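Long-range contacts in L-asparaginase I (Vibrio cholerae, PDB 2OCD), which probably catalyses the hydrolysis of L-asparagine to L-aspartate and ammonium, as a homotetrameric cytoplasmic enzyme: residues V269-C274 with M301-A306; F243-A248 with Y284-A289. All coordinates share one frame; numbering follows the deposited sequence.

Interaction 1: V269-C274 with M301-A306; sequences VNLTQC and MTPEAA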
loop_
_atom_site.group_PDB
_atom_site.type_symbol
_atom_site.label_atom_id
_atom_site.label_comp_id
_atom_site.label_asym_id
_atom_site.label_seq_id
_atom_site.Cartn_x
_atom_site.Cartn_y
_atom_site.Cartn_z
ATOM N N VAL B 269 12.001 31.066 10.816
ATOM C CA VAL B 269 11.171 30.394 9.846
ATOM C C VAL B 269 10.446 29.301 10.583
ATOM O O VAL B 269 11.022 28.613 11.427
ATOM C CB VAL B 269 12.016 29.814 8.680
ATOM C CG1 VAL B 269 13.047 28.846 9.182
ATOM C CG2 VAL B 269 11.122 29.158 7.567
ATOM N N ASN B 270 9.162 29.182 10.287
ATOM C CA ASN B 270 8.329 28.252 10.978
ATOM C C ASN B 270 8.050 27.042 10.071
ATOM O O ASN B 270 7.364 27.209 9.088
ATOM C CB ASN B 270 7.041 28.993 11.399
ATOM C CG ASN B 270 5.978 28.068 12.013
ATOM O OD1 ASN B 270 6.259 26.881 12.380
ATOM N ND2 ASN B 270 4.757 28.590 12.118
ATOM N N LEU B 271 8.602 25.861 10.381
ATOM C CA LEU B 271 8.231 24.613 9.695
ATOM C C LEU B 271 7.421 23.702 10.603
ATOM O O LEU B 271 7.534 23.791 11.800
ATOM C CB LEU B 271 9.438 23.800 9.337
ATOM C CG LEU B 271 10.560 24.295 8.450
ATOM C CD1 LEU B 271 11.391 23.060 8.103
ATOM C CD2 LEU B 271 10.048 24.950 7.179
ATOM N N THR B 272 6.641 22.785 10.053
ATOM C CA THR B 272 5.926 21.808 10.889
ATOM C C THR B 272 6.822 20.619 11.337
ATOM O O THR B 272 7.650 20.149 10.577
ATOM C CB THR B 272 4.645 21.299 10.159
ATOM O OG1 THR B 272 3.817 20.562 11.074
ATOM C CG2 THR B 272 4.997 20.446 8.906
ATOM N N GLN B 273 6.677 20.149 12.574
ATOM C CA GLN B 273 7.325 18.899 12.983
ATOM C C GLN B 273 6.569 17.654 12.444
ATOM O O GLN B 273 7.128 16.581 12.410
ATOM C CB GLN B 273 7.665 18.845 14.492
ATOM C CG GLN B 273 6.520 18.789 15.484
ATOM C CD GLN B 273 6.928 19.139 16.969
ATOM O OE1 GLN B 273 7.480 20.217 17.265
ATOM N NE2 GLN B 273 6.611 18.233 17.885
ATOM N N CYS B 274 5.347 17.806 11.929
ATOM C CA CYS B 274 4.697 16.722 11.125
ATOM C C CYS B 274 5.424 16.347 9.830
ATOM O O CYS B 274 6.094 17.192 9.245
ATOM C CB CYS B 274 3.319 17.157 10.730
ATOM S SG CYS B 274 2.329 17.241 12.135
HETATM N N MSE B 301 8.147 22.956 3.499
HETATM C CA MSE B 301 9.530 22.673 3.247
HETATM C C MSE B 301 9.980 21.585 4.173
HETATM O O MSE B 301 9.550 21.510 5.273
HETATM C CB MSE B 301 10.399 23.904 3.469
HETATM C CG MSE B 301 10.504 24.774 2.242
HETATM SE SE MSE B 301 12.009 26.053 2.274
HETATM C CE MSE B 301 11.262 27.334 3.589
ATOM N N THR B 302 10.841 20.716 3.677
ATOM C CA THR B 302 11.639 19.838 4.522
ATOM C C THR B 302 12.668 20.713 5.325
ATOM O O THR B 302 12.991 21.866 4.953
ATOM C CB THR B 302 12.347 18.837 3.673
ATOM O OG1 THR B 302 13.272 19.533 2.820
ATOM C CG2 THR B 302 11.335 18.075 2.834
ATOM N N PRO B 303 13.052 20.245 6.494
ATOM C CA PRO B 303 14.145 20.849 7.246
ATOM C C PRO B 303 15.358 21.028 6.395
ATOM O O PRO B 303 16.005 22.092 6.441
ATOM C CB PRO B 303 14.478 19.792 8.297
ATOM C CG PRO B 303 13.084 19.112 8.574
ATOM C CD PRO B 303 12.377 19.156 7.229
ATOM N N GLU B 304 15.639 19.998 5.604
ATOM C CA GLU B 304 16.812 20.008 4.768
ATOM C C GLU B 304 16.688 21.058 3.663
ATOM O O GLU B 304 17.640 21.790 3.430
ATOM C CB GLU B 304 17.239 18.595 4.296
ATOM C CG GLU B 304 16.111 17.620 4.084
ATOM C CD GLU B 304 15.632 16.851 5.335
ATOM O OE1 GLU B 304 16.243 15.802 5.709
ATOM O OE2 GLU B 304 14.571 17.253 5.862
ATOM N N ALA B 305 15.538 21.200 3.009
ATOM C CA ALA B 305 15.448 22.283 2.020
ATOM C C ALA B 305 15.593 23.598 2.763
ATOM O O ALA B 305 16.114 24.589 2.199
ATOM C CB ALA B 305 14.153 22.243 1.183
ATOM N N ALA B 306 15.179 23.610 4.037
ATOM C CA ALA B 306 15.070 24.855 4.804
ATOM C C ALA B 306 16.427 25.351 5.290
ATOM O O ALA B 306 16.685 26.558 5.371
ATOM C CB ALA B 306 14.108 24.667 5.966
HETATM O O HOH W 1 6.957 22.998 6.957
#

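Interaction 2: F243-A248 with Y284-A289; sequences FGVGNA and YATGCA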
loop_
_atom_site.group_PDB
_atom_site.type_symbol
_atom_site.label_atom_id
_atom_site.label_comp_id
_atom_site.label_asym_id
_atom_site.label_seq_id
_atom_site.Cartn_x
_atom_site.Cartn_y
_atom_site.Cartn_z
ATOM N N PHE B 243 3.958 22.472 15.995
ATOM C CA PHE B 243 2.886 21.442 15.862
ATOM C C PHE B 243 1.843 21.640 14.768
ATOM O O PHE B 243 1.452 22.754 14.401
ATOM C CB PHE B 243 2.096 21.284 17.153
ATOM C CG PHE B 243 2.936 21.383 18.397
ATOM C CD1 PHE B 243 3.865 20.418 18.694
ATOM C CD2 PHE B 243 2.781 22.436 19.264
ATOM C CE1 PHE B 243 4.628 20.502 19.842
ATOM C CE2 PHE B 243 3.522 22.491 20.413
ATOM C CZ PHE B 243 4.437 21.515 20.702
ATOM N N GLY B 244 1.333 20.503 14.326
ATOM C CA GLY B 244 0.343 20.450 13.260
ATOM C C GLY B 244 0.622 21.534 12.234
ATOM O O GLY B 244 1.697 21.568 11.643
ATOM N N VAL B 245 -0.305 22.462 12.065
ATOM C CA VAL B 245 -0.280 23.365 10.905
ATOM C C VAL B 245 0.517 24.640 11.172
ATOM O O VAL B 245 0.519 25.592 10.376
ATOM C CB VAL B 245 -1.729 23.651 10.438
ATOM C CG1 VAL B 245 -1.764 24.850 9.639
ATOM C CG2 VAL B 245 -2.271 22.445 9.600
ATOM N N GLY B 246 1.219 24.646 12.286
ATOM C CA GLY B 246 2.224 25.647 12.523
ATOM C C GLY B 246 1.987 26.390 13.813
ATOM O O GLY B 246 2.153 27.605 13.856
ATOM N N ASN B 247 1.596 25.655 14.851
ATOM C CA ASN B 247 1.124 26.249 16.082
ATOM C C ASN B 247 2.182 26.209 17.164
ATOM O O ASN B 247 2.750 25.136 17.440
ATOM C CB ASN B 247 -0.084 25.480 16.580
ATOM C CG ASN B 247 -1.313 25.784 15.803
ATOM O OD1 ASN B 247 -1.673 26.948 15.647
ATOM N ND2 ASN B 247 -1.981 24.745 15.293
ATOM N N ALA B 248 2.412 27.361 17.797
ATOM C CA ALA B 248 3.292 27.444 18.963
ATOM C C ALA B 248 2.530 27.627 20.285
ATOM O O ALA B 248 1.391 28.049 20.302
ATOM C CB ALA B 248 4.285 28.579 18.796
ATOM N N TYR B 284 -6.489 32.632 10.090
ATOM C CA TYR B 284 -7.530 31.710 10.591
ATOM C C TYR B 284 -6.923 30.417 11.195
ATOM O O TYR B 284 -7.214 30.111 12.333
ATOM C CB TYR B 284 -8.602 31.329 9.537
ATOM C CG TYR B 284 -9.518 32.461 9.085
ATOM C CD1 TYR B 284 -10.029 33.391 9.986
ATOM C CD2 TYR B 284 -9.872 32.594 7.743
ATOM C CE1 TYR B 284 -10.865 34.435 9.557
ATOM C CE2 TYR B 284 -10.703 33.630 7.302
ATOM C CZ TYR B 284 -11.199 34.536 8.213
ATOM O OH TYR B 284 -12.013 35.531 7.778
ATOM N N ALA B 285 -6.081 29.675 10.458
ATOM C CA ALA B 285 -5.632 28.393 10.972
ATOM C C ALA B 285 -4.923 28.524 12.343
ATOM O O ALA B 285 -5.326 27.845 13.307
ATOM C CB ALA B 285 -4.777 27.652 9.979
ATOM N N THR B 286 -3.894 29.367 12.448
ATOM C CA THR B 286 -3.089 29.416 13.678
ATOM C C THR B 286 -3.174 30.716 14.494
ATOM O O THR B 286 -2.542 30.799 15.563
ATOM C CB THR B 286 -1.606 29.231 13.355
ATOM O OG1 THR B 286 -1.127 30.406 12.683
ATOM C CG2 THR B 286 -1.371 27.932 12.531
ATOM N N GLY B 287 -3.936 31.713 14.007
ATOM C CA GLY B 287 -3.808 33.105 14.474
ATOM C C GLY B 287 -2.537 33.787 13.938
ATOM O O GLY B 287 -1.866 33.271 13.030
ATOM N N CYS B 288 -2.194 34.929 14.530
ATOM C CA CYS B 288 -1.095 35.758 14.064
ATOM C C CYS B 288 -0.048 36.047 15.117
ATOM O O CYS B 288 0.793 36.923 14.903
ATOM C CB CYS B 288 -1.641 37.110 13.600
ATOM S SG CYS B 288 -3.113 37.002 12.647
ATOM N N ALA B 289 -0.104 35.353 16.256
ATOM C CA ALA B 289 0.847 35.605 17.374
ATOM C C ALA B 289 2.240 35.601 16.805
ATOM O O ALA B 289 3.059 36.482 17.089
ATOM C CB ALA B 289 0.740 34.524 18.464
#

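Interaction 1: V269-C274 with M301-A306
Leu271 meets the start of helix 303-315 and the residue leading into it through its two methyl groups, a compact example of how a strand residue seats a helix N terminus on a sheet. Leu271 CD1 does most of the work: it lies 3.6 Å from Pro303 CA and also touches Thr302 O. The same Leu271 CD1 is 3.8 Å from Ala306 CB. With CG anti to the carbonyl carbon (chi1 -59°), the branched end reaches across to this turn, while Leu271 CD2 stops 3.9 Å from CB of selenomethionine Met301, whose side chain crosses that of Leu271 at about a right angle. The turn itself is firmly built, for Thr302 is the N-cap and its OG1 accepts from Ala305 N at 2.8 Å. Toward either end the fit slackens. Val269 CG2 is 4.4 Å from Met301 CE, and beside Thr272 a water takes the place of direct contact, accepting from Thr272 N and giving a weak bond to Met301 O. Strand 267-272 runs between strands 237-242 and 296-297 of the parallel C-terminal sheet; Ile239 of the former touches both Leu271 and Ala306, and Met327 of helix 320-327 adjoins Val269 and Met301.

Interaction 2: F243-A248 with Y284-A289
The carboxamide of Asn247 has the methyl of Thr286 over one face, near its oxygen: Asn247 OD1 lies 3.3 Å from Thr286 CG2 and 3.2 Å from Thr286 CB, which sits obliquely beyond the oxygen. Thr286 CG2 lies well off the amide plane and comes within 3.9 Å of Asn247 CG, so the meeting is a slanting van der Waals contact. At the nitrogen end, ND2 makes a weak hydrogen bond to Asp92 OD2 of the second subunit. The first torsion of Thr286 (chi1 71°) sets CG2 anti to the carbonyl carbon, where it meets the opposing loop, and puts OG1 between the backbone N and the carbonyl carbon, from where it donates to Gly287 O at 3.0 Å. Thr286 CG2 is shared with the backbone of the opposing loop, 3.7 Å from Val245 O and 3.8 Å from Gly246 O. Farther along, Val245 CG1 touches Ala285 CB at 4.1 Å, on a more open edge. The loop that receives Thr286 is stiffened from within: Phe243 O accepts from both Gly246 N and Asn247 N, a G1 beta bulge. Asp92 is predicted to bind substrate, and Asn247 also packs on Ser61 of the second subunit, which is consistent with the active sites between subunits known in this family. Within the chain, residues 243-248 leave strand 237-242 and lead toward helix 252-263, whereas residues 284-289 run from strand 276-277 into helix 289-292; Asn280 bridges the two loops, touching Val245 and Ala285.

In the fold
Strand 237-242 runs into residues 243-248, the first half of interaction 2; helix 252-263 and strand 267-272 follow, carrying the first half of interaction 1. The chain then reaches residues 284-289, closing the loop of interaction 2, and only after strand 296-297 does 301-306 close that of interaction 1. The two loops therefore cross rather than nest. Their centres are about 14 Å apart, and a probable hydrogen bond from Asn270 ND2 to Gly246 O joins them directly; the modelled approach of Thr272 OG1 to Gly244 O is suspiciously short, its detail doubtful. Interaction 1 ties a buried helix start to the parallel sheet, while interaction 2 gathers surface loops beside the second subunit.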